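Local coordinates for protein ribosomal RNA small subunit methyltransferase E (Neisseria gonorrhoeae, PDB 5VM8) that probably methylates N3 of a uridine in 16S ribosomal RNA, using S-adenosyl methionine as methyl donor, at residues F12-N17 with D25-I30; S178-C183 with Q208-A213. One frame throughout, in Å; residues are numbered along the deposited sequence.

Contact 1 (F12-N17 with D25-I30); sequences FYLPEN and DLPDNI
Ile30 reaches across from the first turn of helix 28-36 and sets its terminal methyl CD1 against residues 12 to 14. Ile30 CD1 lies 3.5 Å from Tyr13 O, 3.9 Å from Leu14 CB and 4.1 Å from Phe12 CB, and so spans three successive residues. Its reach follows from the torsions: CG1 stands beside the backbone N (chi1 -66°) and CD1 continues in an extended line (chi2 -171°). The other branch, CG2, approaches the Phe12 ring obliquely.

Leu14 is the other main contributor, dividing its two methyls between two partners. Leu14 CD1 meets the Pro27 ring at its CD atom, 3.5 Å away, with Pro27 CG slightly farther at 3.8 Å. The other methyl turns instead to Leu26, where Leu14 CD2 and Leu26 CD2 are 4.0 Å apart and the side chains cross at about a right angle. With CG of Leu14 anti to the backbone N (chi1 176°), the two methyls are directed to Leu26 and Pro27. Pro27 is the N-cap residue, just before the helix.

This is the small N-terminal, PUA-like domain, in which strand 11-13 edges a mixed five-stranded sheet and helix 28-36 follows the opposite edge strand, 23-25. The contact therefore joins one sheet edge to the start of helix 28-36 and the residues leading into it, with no hydrogen bond between the two segments; the side chains that meet across it are apolar. The Phe12 ring also makes an edge-to-face pair with His33 of the same helix. From strand 44-48, Leu47 touches Phe12, Leu14 and Leu26, extending the apolar cluster into the sheet.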
ATOM      1  N   PHE A  12      -7.772 -10.905  10.048  1.00 57.74           N
ATOM      2  CA  PHE A  12      -8.513  -9.690  10.321  1.00 58.33           C
ATOM      3  C   PHE A  12      -7.574  -8.661  10.932  1.00 61.78           C
ATOM      4  O   PHE A  12      -6.829  -8.963  11.871  1.00 58.21           O
ATOM      5  CB  PHE A  12      -9.698  -9.987  11.247  1.00 66.99           C
ATOM      6  CG  PHE A  12     -10.593 -11.076  10.727  1.00 72.26           C
ATOM      7  CD1 PHE A  12     -11.536 -10.809   9.737  1.00 70.41           C
ATOM      8  CD2 PHE A  12     -10.464 -12.377  11.190  1.00 72.40           C
ATOM      9  CE1 PHE A  12     -12.336 -11.816   9.233  1.00 67.65           C
ATOM     10  CE2 PHE A  12     -11.267 -13.385  10.700  1.00 68.07           C
ATOM     11  CZ  PHE A  12     -12.196 -13.107   9.716  1.00 68.12           C
ATOM     12  N   TYR A  13      -7.617  -7.452  10.384  1.00 62.15           N
ATOM     13  CA  TYR A  13      -6.857  -6.315  10.882  1.00 58.42           C
ATOM     14  C   TYR A  13      -7.541  -5.755  12.125  1.00 57.30           C
ATOM     15  O   TYR A  13      -8.725  -5.416  12.082  1.00 57.48           O
ATOM     16  CB  TYR A  13      -6.770  -5.249   9.795  1.00 53.41           C
ATOM     17  CG  TYR A  13      -6.170  -3.946  10.247  1.00 65.18           C
ATOM     18  CD1 TYR A  13      -4.835  -3.858  10.630  1.00 66.79           C
ATOM     19  CD2 TYR A  13      -6.956  -2.811  10.351  1.00 63.83           C
ATOM     20  CE1 TYR A  13      -4.295  -2.658  11.055  1.00 72.08           C
ATOM     21  CE2 TYR A  13      -6.433  -1.617  10.776  1.00 67.58           C
ATOM     22  CZ  TYR A  13      -5.107  -1.539  11.129  1.00 72.91           C
ATOM     23  OH  TYR A  13      -4.606  -0.327  11.554  1.00 74.87           O
ATOM     24  N   LEU A  14      -6.807  -5.683  13.234  1.00 64.57           N
ATOM     25  CA  LEU A  14      -7.315  -5.123  14.486  1.00 67.72           C
ATOM     26  C   LEU A  14      -6.217  -4.253  15.095  1.00 72.66           C
ATOM     27  O   LEU A  14      -5.286  -4.772  15.731  1.00 70.30           O
ATOM     28  CB  LEU A  14      -7.759  -6.219  15.453  1.00 63.65           C
ATOM     29  CG  LEU A  14      -8.223  -5.781  16.849  1.00 66.60           C
ATOM     30  CD1 LEU A  14      -9.510  -5.017  16.779  1.00 66.74           C
ATOM     31  CD2 LEU A  14      -8.359  -6.967  17.798  1.00 69.08           C
ATOM     32  N   PRO A  15      -6.272  -2.930  14.899  1.00 80.11           N
ATOM     33  CA  PRO A  15      -5.179  -2.066  15.373  1.00 84.77           C
ATOM     34  C   PRO A  15      -5.178  -1.885  16.884  1.00 93.12           C
ATOM     35  O   PRO A  15      -5.346  -0.762  17.369  1.00 96.71           O
ATOM     36  CB  PRO A  15      -5.462  -0.733  14.675  1.00 79.27           C
ATOM     37  CG  PRO A  15      -6.949  -0.727  14.518  1.00 76.90           C
ATOM     38  CD  PRO A  15      -7.346  -2.156  14.248  1.00 77.91           C
ATOM     39  N   GLU A  16      -4.980  -2.966  17.633  1.00 95.10           N
ATOM     40  CA  GLU A  16      -4.993  -2.912  19.088  1.00 98.20           C
ATOM     41  C   GLU A  16      -3.899  -3.809  19.650  1.00 97.39           C
ATOM     42  O   GLU A  16      -3.492  -4.791  19.024  1.00 95.76           O
ATOM     43  CB  GLU A  16      -6.364  -3.324  19.655  1.00 98.04           C
ATOM     44  N   ASN A  17      -3.413  -3.453  20.836  1.00 99.30           N
ATOM     45  CA  ASN A  17      -2.435  -4.277  21.532  1.00100.65           C
ATOM     46  C   ASN A  17      -3.122  -5.477  22.185  1.00101.02           C
ATOM     47  O   ASN A  17      -4.094  -5.320  22.929  1.00100.14           O
ATOM     48  CB  ASN A  17      -1.694  -3.445  22.578  1.00104.52           C
ATOM     49  CG  ASN A  17      -0.189  -3.483  22.396  1.00107.16           C
ATOM     50  OD1 ASN A  17       0.454  -4.499  22.666  1.00110.32           O
ATOM     51  ND2 ASN A  17       0.383  -2.371  21.946  1.00104.83           N
ATOM     52  N   ASP A  25     -13.528  -8.041  23.119  1.00113.42           N
ATOM     53  CA  ASP A  25     -14.582  -8.003  22.111  1.00100.40           C
ATOM     54  C   ASP A  25     -14.133  -7.229  20.875  1.00 93.27           C
ATOM     55  O   ASP A  25     -13.579  -6.132  20.989  1.00 93.71           O
ATOM     56  CB  ASP A  25     -15.850  -7.370  22.693  1.00 98.43           C
ATOM     57  N   LEU A  26     -14.383  -7.824  19.676  1.00 90.41           N
ATOM     58  CA  LEU A  26     -13.952  -7.367  18.359  1.00 89.36           C
ATOM     59  C   LEU A  26     -14.847  -6.238  17.848  1.00 91.84           C
ATOM     60  O   LEU A  26     -16.035  -6.190  18.170  1.00 97.32           O
ATOM     61  CB  LEU A  26     -13.973  -8.527  17.367  1.00 88.51           C
ATOM     62  CG  LEU A  26     -13.052  -9.703  17.701  1.00 92.85           C
ATOM     63  CD1 LEU A  26     -13.471 -10.951  16.944  1.00 93.88           C
ATOM     64  CD2 LEU A  26     -11.608  -9.338  17.373  1.00 90.92           C
ATOM     65  N   PRO A  27     -14.308  -5.343  17.018  1.00 88.53           N
ATOM     66  CA  PRO A  27     -15.081  -4.179  16.556  1.00 88.57           C
ATOM     67  C   PRO A  27     -16.166  -4.554  15.552  1.00 87.70           C
ATOM     68  O   PRO A  27     -16.238  -5.672  15.045  1.00 91.50           O
ATOM     69  CB  PRO A  27     -14.016  -3.282  15.915  1.00 80.99           C
ATOM     70  CG  PRO A  27     -12.969  -4.226  15.472  1.00 74.87           C
ATOM     71  CD  PRO A  27     -12.936  -5.331  16.479  1.00 81.88           C
ATOM     72  N   ASP A  28     -17.008  -3.561  15.248  1.00101.73           N
ATOM     73  CA  ASP A  28     -18.175  -3.785  14.401  1.00 99.11           C
ATOM     74  C   ASP A  28     -17.790  -4.235  12.995  1.00 91.96           C
ATOM     75  O   ASP A  28     -18.527  -5.009  12.373  1.00 94.11           O
ATOM     76  CB  ASP A  28     -19.003  -2.496  14.333  1.00106.99           C
ATOM     77  CG  ASP A  28     -20.341  -2.683  13.635  1.00113.72           C
ATOM     78  OD1 ASP A  28     -21.240  -3.328  14.219  1.00118.10           O
ATOM     79  OD2 ASP A  28     -20.495  -2.166  12.507  1.00112.49           O
ATOM     80  N   ASN A  29     -16.643  -3.779  12.484  1.00 84.89           N
ATOM     81  CA  ASN A  29     -16.222  -4.171  11.139  1.00 84.06           C
ATOM     82  C   ASN A  29     -15.746  -5.619  11.084  1.00 81.99           C
ATOM     83  O   ASN A  29     -15.907  -6.284  10.055  1.00 80.30           O
ATOM     84  CB  ASN A  29     -15.126  -3.236  10.624  1.00 81.84           C
ATOM     85  CG  ASN A  29     -13.805  -3.411  11.353  1.00 84.19           C
ATOM     86  OD1 ASN A  29     -13.763  -3.847  12.500  1.00 87.49           O
ATOM     87  ND2 ASN A  29     -12.715  -3.081  10.675  1.00 82.29           N
ATOM     88  N   ILE A  30     -15.156  -6.123  12.167  1.00 81.50           N
ATOM     89  CA  ILE A  30     -14.720  -7.511  12.181  1.00 80.00           C
ATOM     90  C   ILE A  30     -15.914  -8.438  12.372  1.00 85.45           C
ATOM     91  O   ILE A  30     -15.896  -9.584  11.903  1.00 82.60           O
ATOM     92  CB  ILE A  30     -13.645  -7.706  13.268  1.00 78.49           C
ATOM     93  CG1 ILE A  30     -12.378  -6.921  12.905  1.00 72.29           C
ATOM     94  CG2 ILE A  30     -13.336  -9.179  13.499  1.00 77.64           C
ATOM     95  CD1 ILE A  30     -11.199  -7.211  13.801  1.00 74.11           C
TER

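Contact 2 (S178-C183 with Q208-A213); sequences SINRAC and QEEQQA
Glu210 presents its carboxylate to the loop after strand 173-177, and OE1 receives two hydrogen bonds there. Ser178 OG donates to Glu210 OE1 at 2.6 Å, arriving on the anti side and 32° out of the carboxylate plane. Asn180 ND2 donates at 2.9 Å to the syn lone pair of Glu210 OE1, nearly straight at 167°, while its amide plane stands 89° to the carboxylate. Asn180 ND2 also makes a weak bond to Glu210 OE2 at 3.1 Å. An extended chain beyond CG carries the Glu210 carboxylate out to these donors. Ser178 OG in turn accepts from Asn180 N at 3.2 Å, an ST turn that ties the two donors together.

The contact belongs to the SPOUT-type methyltransferase domain, joining the link between parallel strands 173-177 and 182-184 to helix 207-215. All of it lies at the surface, but the Arg181 end is looser: Arg181 meets Gln211, whose side chain starts away from the loop and bends back at chi2. Gln211 OE1 sits at the guanidinium edge, 2.7 Å from Arg181 NH1 and 3.1 Å from Arg181 NH2, but both bonds are weak. Phe214 gives Arg181 a further, cation-pi partner.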
ATOM      1  N   SER A 178       8.848   7.810 -16.622  1.00 32.67           N
ATOM      2  CA  SER A 178       8.710   8.766 -17.690  1.00 36.53           C
ATOM      3  C   SER A 178       9.645   8.321 -18.775  1.00 44.91           C
ATOM      4  O   SER A 178      10.667   7.702 -18.486  1.00 44.77           O
ATOM      5  CB  SER A 178       9.083  10.186 -17.222  1.00 40.42           C
ATOM      6  OG  SER A 178       9.165  11.062 -18.322  1.00 46.12           O
ATOM      7  N   ILE A 179       9.318   8.687 -20.016  1.00 51.77           N
ATOM      8  CA  ILE A 179      10.152   8.293 -21.131  1.00 49.88           C
ATOM      9  C   ILE A 179      11.186   9.351 -21.442  1.00 54.77           C
ATOM     10  O   ILE A 179      12.052   9.134 -22.294  1.00 57.89           O
ATOM     11  CB  ILE A 179       9.273   8.024 -22.366  1.00 56.00           C
ATOM     12  CG1 ILE A 179       9.928   6.992 -23.294  1.00 62.69           C
ATOM     13  CG2 ILE A 179       8.982   9.341 -23.105  1.00 61.94           C
ATOM     14  CD1 ILE A 179       8.927   6.245 -24.168  1.00 69.64           C
ATOM     15  N   ASN A 180      11.142  10.484 -20.754  1.00 63.67           N
ATOM     16  CA  ASN A 180      11.960  11.645 -21.084  1.00 61.01           C
ATOM     17  C   ASN A 180      13.145  11.735 -20.134  1.00 60.37           C
ATOM     18  O   ASN A 180      12.969  11.695 -18.911  1.00 61.38           O
ATOM     19  CB  ASN A 180      11.104  12.907 -21.039  1.00 52.90           C
ATOM     20  CG  ASN A 180       9.977  12.870 -22.065  1.00 57.58           C
ATOM     21  OD1 ASN A 180      10.209  12.666 -23.258  1.00 63.52           O
ATOM     22  ND2 ASN A 180       8.743  13.040 -21.594  1.00 54.66           N
ATOM     23  N   ARG A 181      14.344  11.876 -20.705  1.00 61.91           N
ATOM     24  CA  ARG A 181      15.597  11.931 -19.952  1.00 56.38           C
ATOM     25  C   ARG A 181      15.738  10.703 -19.053  1.00 55.22           C
ATOM     26  O   ARG A 181      16.037  10.807 -17.862  1.00 56.23           O
ATOM     27  CB  ARG A 181      15.678  13.227 -19.148  1.00 58.86           C
ATOM     28  CG  ARG A 181      15.778  14.473 -20.022  1.00 66.25           C
ATOM     29  CD  ARG A 181      16.156  15.703 -19.216  1.00 70.08           C
ATOM     30  NE  ARG A 181      14.982  16.270 -18.557  1.00 74.16           N
ATOM     31  CZ  ARG A 181      14.920  17.512 -18.088  1.00 75.83           C
ATOM     32  NH1 ARG A 181      13.813  17.958 -17.502  1.00 73.06           N
ATOM     33  NH2 ARG A 181      15.970  18.305 -18.212  1.00 78.40           N
ATOM     34  N   ALA A 182      15.552   9.525 -19.655  1.00 56.33           N
ATOM     35  CA  ALA A 182      15.412   8.268 -18.937  1.00 56.85           C
ATOM     36  C   ALA A 182      16.571   7.298 -19.145  1.00 59.87           C
ATOM     37  O   ALA A 182      17.319   7.367 -20.121  1.00 67.59           O
ATOM     38  CB  ALA A 182      14.126   7.560 -19.359  1.00 53.71           C
ATOM     39  N   CYS A 183      16.652   6.355 -18.210  1.00 51.16           N
ATOM     40  CA  CYS A 183      17.483   5.156 -18.245  1.00 54.36           C
ATOM     41  C   CYS A 183      16.612   3.972 -17.818  1.00 49.93           C
ATOM     42  O   CYS A 183      15.474   4.138 -17.368  1.00 48.97           O
ATOM     43  CB  CYS A 183      18.714   5.276 -17.330  1.00 45.35           C
ATOM     44  SG  CYS A 183      18.377   5.192 -15.512  1.00 49.37           S
ATOM     45  N   GLN A 208       6.298  20.669 -17.557  1.00 70.73           N
ATOM     46  CA  GLN A 208       6.804  21.364 -16.375  1.00 65.57           C
ATOM     47  C   GLN A 208       6.896  20.418 -15.183  1.00 61.56           C
ATOM     48  O   GLN A 208       7.822  20.521 -14.372  1.00 58.89           O
ATOM     49  CB  GLN A 208       5.924  22.582 -16.046  1.00 64.11           C
ATOM     50  N   GLU A 209       5.938  19.497 -15.051  1.00 60.40           N
ATOM     51  CA  GLU A 209       5.991  18.555 -13.941  1.00 57.08           C
ATOM     52  C   GLU A 209       7.234  17.679 -14.026  1.00 55.25           C
ATOM     53  O   GLU A 209       7.832  17.346 -13.000  1.00 50.47           O
ATOM     54  CB  GLU A 209       4.716  17.700 -13.897  1.00 59.57           C
ATOM     55  CG  GLU A 209       3.485  18.424 -13.343  1.00 48.53           C
ATOM     56  CD  GLU A 209       2.229  17.578 -13.376  1.00 59.36           C
ATOM     57  OE1 GLU A 209       2.006  16.847 -14.368  1.00 59.53           O
ATOM     58  OE2 GLU A 209       1.474  17.604 -12.384  1.00 59.58           O
ATOM     59  N   GLU A 210       7.645  17.307 -15.240  1.00 56.28           N
ATOM     60  CA  GLU A 210       8.865  16.517 -15.398  1.00 54.63           C
ATOM     61  C   GLU A 210      10.089  17.331 -15.011  1.00 57.72           C
ATOM     62  O   GLU A 210      10.983  16.826 -14.319  1.00 58.17           O
ATOM     63  CB  GLU A 210       8.979  16.016 -16.832  1.00 45.58           C
ATOM     64  CG  GLU A 210       7.891  15.018 -17.199  1.00 59.85           C
ATOM     65  CD  GLU A 210       8.029  14.508 -18.622  1.00 67.73           C
ATOM     66  OE1 GLU A 210       7.981  13.283 -18.820  1.00 60.51           O
ATOM     67  OE2 GLU A 210       8.172  15.352 -19.547  1.00 79.31           O
ATOM     68  N   GLN A 211      10.145  18.590 -15.463  1.00 55.09           N
ATOM     69  CA  GLN A 211      11.233  19.477 -15.076  1.00 55.48           C
ATOM     70  C   GLN A 211      11.342  19.604 -13.568  1.00 49.24           C
ATOM     71  O   GLN A 211      12.445  19.542 -13.011  1.00 56.19           O
ATOM     72  CB  GLN A 211      11.047  20.850 -15.707  1.00 64.60           C
ATOM     73  CG  GLN A 211      11.817  21.030 -16.989  1.00 74.58           C
ATOM     74  CD  GLN A 211      13.317  21.027 -16.786  1.00 75.21           C
ATOM     75  OE1 GLN A 211      14.058  20.620 -17.673  1.00 76.88           O
ATOM     76  NE2 GLN A 211      13.773  21.513 -15.633  1.00 74.36           N
ATOM     77  N   GLN A 212      10.215  19.777 -12.885  1.00 48.62           N
ATOM     78  CA  GLN A 212      10.282  19.925 -11.438  1.00 51.93           C
ATOM     79  C   GLN A 212      10.881  18.683 -10.796  1.00 48.67           C
ATOM     80  O   GLN A 212      11.747  18.789  -9.923  1.00 49.76           O
ATOM     81  CB  GLN A 212       8.892  20.241 -10.878  1.00 53.37           C
ATOM     82  CG  GLN A 212       8.522  21.732 -11.015  1.00 61.97           C
ATOM     83  CD  GLN A 212       7.015  22.004 -11.086  1.00 70.41           C
ATOM     84  OE1 GLN A 212       6.206  21.260 -10.537  1.00 66.25           O
ATOM     85  NE2 GLN A 212       6.643  23.095 -11.762  1.00 83.12           N
ATOM     86  N   ALA A 213      10.469  17.498 -11.266  1.00 45.01           N
ATOM     87  CA  ALA A 213      11.007  16.245 -10.757  1.00 43.42           C
ATOM     88  C   ALA A 213      12.492  16.132 -11.066  1.00 43.99           C
ATOM     89  O   ALA A 213      13.291  15.806 -10.181  1.00 49.30           O
ATOM     90  CB  ALA A 213      10.223  15.062 -11.340  1.00 36.19           C
TER

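Overall arrangement
The two contacts lie on opposite sides of the chain's centre, with about 43 Å between their centres and about 31 Å between nearest atoms, and share no helix or strand. Contact 1 belongs to the N-terminal PUA-like domain and contact 2 to the methyltransferase domain. Contact 1 pairs edge strand 11-13 and the residues after it with a helix start; contact 2 pairs the loop before edge strand 182-184 with a helix. The buried areas are similar, 234 and 209 Å². Burial and chemistry differ: half of the touching residues in contact 1 are buried and the contact is made by apolar side chains, with no hydrogen bond across it, whereas contact 2 has none buried and relies on side-chain hydrogen bonds.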